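Local coordinates for peptidoglycan-recognition protein (Apis mellifera, PDB 5XZ3), which probably recognises bacterial peptidoglycan as an immune sensor of the honeybee, through a domain related to N-acetylmuramoyl-L-alanine amidases, at residues K126-G131 / V141-G146. Sequence-based numbering, arbitrary orientation.
Sequences KLILCG and VRVIGG
I128, on the inner face of helix 118-133, meets V143 and V141 of strand 141-145 in a small, wholly apolar contact that buries 102 Å² counted over both segments. Its main touch is tip to tip with V143: CD1 of I128 lies 3.9 Å from CG2 of V143. CG1 of I128 stands beside the backbone N and anti to the carbonyl carbon (chi1 -71°), and the near-extended second torsion (chi2 159°) carries CD1 outward to the strand. On V143 the methyl that answers is the one beside the backbone N, CG2, while CG1 lies anti to that N (chi1 179°). The other branch of I128 reaches V141 more loosely, CG2 to V141 CG1 at 4.5 Å. One isoleucine thus divides its two branches between valines two residues apart, which the strand turns to the same face.

No hydrogen bond joins the segments, and the backbones stay well separated, with CA of I128 and CA of V143 8.7 Å apart. Each backbone has hydrogen bonds away from this contact: within the helix C130 N bonds to K126 O, while the V143 backbone bonds to those of E168 and V170, near the C-terminus.

The contact is one piece of helix-on-sheet packing in the amidase-like fold of this recognition protein. Strand 141-145 is an outermost strand of the mixed sheet, running parallel to strand 31-38, where V141 touches V34 and V143 touches I36. I128 and L127 also pack on I105 of strand 102-107, which lies beyond strand 31-38, and I128 thus reaches from the edge strand to a more central one.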
ATOM      1  N   LYS A 126       9.087   6.318  -2.692  1.00 30.58           N
ATOM      2  CA  LYS A 126      10.324   5.574  -2.433  1.00 32.15           C
ATOM      3  C   LYS A 126      10.072   4.066  -2.461  1.00 30.17           C
ATOM      4  O   LYS A 126      10.914   3.304  -2.955  1.00 29.55           O
ATOM      5  CB  LYS A 126      10.978   5.978  -1.107  1.00 35.00           C
ATOM      6  CG  LYS A 126      11.733   7.300  -1.145  1.00 39.59           C
ATOM      7  CD  LYS A 126      12.358   7.591   0.222  1.00 41.43           C
ATOM      8  CE  LYS A 126      12.356   9.078   0.565  1.00 44.13           C
ATOM      9  NZ  LYS A 126      13.020   9.347   1.878  1.00 45.92           N
ATOM     10  N   LEU A 127       8.905   3.644  -1.967  1.00 28.22           N
ATOM     11  CA  LEU A 127       8.566   2.238  -1.961  1.00 27.48           C
ATOM     12  C   LEU A 127       8.475   1.693  -3.390  1.00 26.59           C
ATOM     13  O   LEU A 127       8.920   0.575  -3.662  1.00 26.70           O
ATOM     14  CB  LEU A 127       7.262   2.006  -1.210  1.00 26.87           C
ATOM     15  CG  LEU A 127       6.786   0.569  -1.043  1.00 26.34           C
ATOM     16  CD1 LEU A 127       7.733  -0.293  -0.225  1.00 26.50           C
ATOM     17  CD2 LEU A 127       5.395   0.583  -0.419  1.00 25.66           C
ATOM     18  N   ILE A 128       7.901   2.492  -4.283  1.00 25.33           N
ATOM     19  CA  ILE A 128       7.758   2.122  -5.684  1.00 25.58           C
ATOM     20  C   ILE A 128       9.146   1.958  -6.327  1.00 26.38           C
ATOM     21  O   ILE A 128       9.431   0.923  -6.962  1.00 25.33           O
ATOM     22  CB  ILE A 128       6.839   3.113  -6.444  1.00 25.18           C
ATOM     23  CG1 ILE A 128       5.382   2.908  -5.981  1.00 25.57           C
ATOM     24  CG2 ILE A 128       6.936   2.897  -7.958  1.00 25.66           C
ATOM     25  CD1 ILE A 128       4.456   4.085  -6.239  1.00 25.61           C
ATOM     26  N   LEU A 129      10.010   2.943  -6.116  1.00 26.59           N
ATOM     27  CA  LEU A 129      11.392   2.871  -6.608  1.00 28.00           C
ATOM     28  C   LEU A 129      12.159   1.659  -6.065  1.00 28.52           C
ATOM     29  O   LEU A 129      12.854   0.994  -6.822  1.00 28.52           O
ATOM     30  CB  LEU A 129      12.140   4.189  -6.335  1.00 29.44           C
ATOM     31  CG  LEU A 129      11.612   5.466  -7.048  1.00 30.19           C
ATOM     32  CD1 LEU A 129      12.427   6.680  -6.614  1.00 31.68           C
ATOM     33  CD2 LEU A 129      11.616   5.363  -8.572  1.00 31.27           C
ATOM     34  N   CYS A 130      12.020   1.376  -4.768  1.00 28.70           N
ATOM     35  CA  CYS A 130      12.591   0.169  -4.157  1.00 30.34           C
ATOM     36  C   CYS A 130      12.163  -1.115  -4.858  1.00 27.94           C
ATOM     37  O   CYS A 130      13.010  -1.959  -5.174  1.00 27.74           O
ATOM     38  CB  CYS A 130      12.224   0.078  -2.679  1.00 34.01           C
ATOM     39  SG  CYS A 130      12.736  -1.491  -1.941  1.00 45.59           S
ATOM     40  N   GLY A 131      10.857  -1.260  -5.086  1.00 25.46           N
ATOM     41  CA  GLY A 131      10.313  -2.408  -5.823  1.00 24.61           C
ATOM     42  C   GLY A 131      10.887  -2.560  -7.222  1.00 24.70           C
ATOM     43  O   GLY A 131      11.210  -3.681  -7.650  1.00 23.65           O
ATOM     44  N   VAL A 141       6.482  -0.575 -14.546  1.00 27.86           N
ATOM     45  CA  VAL A 141       5.352  -0.741 -13.624  1.00 25.93           C
ATOM     46  C   VAL A 141       4.386   0.442 -13.775  1.00 24.84           C
ATOM     47  O   VAL A 141       4.806   1.583 -13.956  1.00 25.55           O
ATOM     48  CB  VAL A 141       5.796  -0.962 -12.143  1.00 25.31           C
ATOM     49  CG1 VAL A 141       6.452   0.278 -11.537  1.00 25.58           C
ATOM     50  CG2 VAL A 141       4.630  -1.430 -11.263  1.00 24.83           C
ATOM     51  N   ARG A 142       3.094   0.131 -13.725  1.00 23.87           N
ATOM     52  CA  ARG A 142       2.035   1.110 -13.936  1.00 24.30           C
ATOM     53  C   ARG A 142       1.370   1.417 -12.588  1.00 23.98           C
ATOM     54  O   ARG A 142       0.878   0.516 -11.918  1.00 23.05           O
ATOM     55  CB  ARG A 142       1.025   0.553 -14.951  1.00 25.09           C
ATOM     56  CG  ARG A 142       1.682   0.213 -16.296  1.00 27.01           C
ATOM     57  CD  ARG A 142       0.746  -0.411 -17.334  1.00 28.21           C
ATOM     58  NE  ARG A 142      -0.160   0.566 -17.940  1.00 30.12           N
ATOM     59  CZ  ARG A 142       0.185   1.489 -18.843  1.00 31.10           C
ATOM     60  NH1 ARG A 142      -0.737   2.320 -19.309  1.00 31.46           N
ATOM     61  NH2 ARG A 142       1.448   1.606 -19.271  1.00 32.39           N
ATOM     62  N   VAL A 143       1.404   2.683 -12.188  1.00 23.44           N
ATOM     63  CA  VAL A 143       0.834   3.094 -10.924  1.00 23.57           C
ATOM     64  C   VAL A 143      -0.507   3.722 -11.232  1.00 23.15           C
ATOM     65  O   VAL A 143      -0.600   4.607 -12.093  1.00 23.68           O
ATOM     66  CB  VAL A 143       1.733   4.097 -10.156  1.00 23.62           C
ATOM     67  CG1 VAL A 143       1.076   4.517  -8.846  1.00 23.54           C
ATOM     68  CG2 VAL A 143       3.110   3.503  -9.888  1.00 23.89           C
ATOM     69  N   ILE A 144      -1.538   3.254 -10.533  1.00 22.91           N
ATOM     70  CA  ILE A 144      -2.898   3.751 -10.738  1.00 23.57           C
ATOM     71  C   ILE A 144      -3.596   3.916  -9.408  1.00 24.03           C
ATOM     72  O   ILE A 144      -3.232   3.248  -8.427  1.00 23.96           O
ATOM     73  CB  ILE A 144      -3.745   2.788 -11.630  1.00 23.72           C
ATOM     74  CG1 ILE A 144      -3.663   1.333 -11.120  1.00 24.30           C
ATOM     75  CG2 ILE A 144      -3.318   2.888 -13.096  1.00 24.24           C
ATOM     76  CD1 ILE A 144      -4.654   0.386 -11.785  1.00 25.02           C
ATOM     77  N   GLY A 145      -4.614   4.781  -9.358  1.00 23.66           N
ATOM     78  CA  GLY A 145      -5.434   4.847  -8.146  1.00 23.23           C
ATOM     79  C   GLY A 145      -6.507   3.778  -8.279  1.00 23.41           C
ATOM     80  O   GLY A 145      -6.871   3.419  -9.385  1.00 23.52           O
ATOM     81  N   GLY A 146      -6.995   3.257  -7.154  1.00 23.87           N
ATOM     82  CA  GLY A 146      -8.092   2.287  -7.151  1.00 23.74           C
ATOM     83  C   GLY A 146      -9.273   2.697  -8.024  1.00 24.71           C
ATOM     84  O   GLY A 146      -9.841   1.861  -8.738  1.00 23.98           O
TER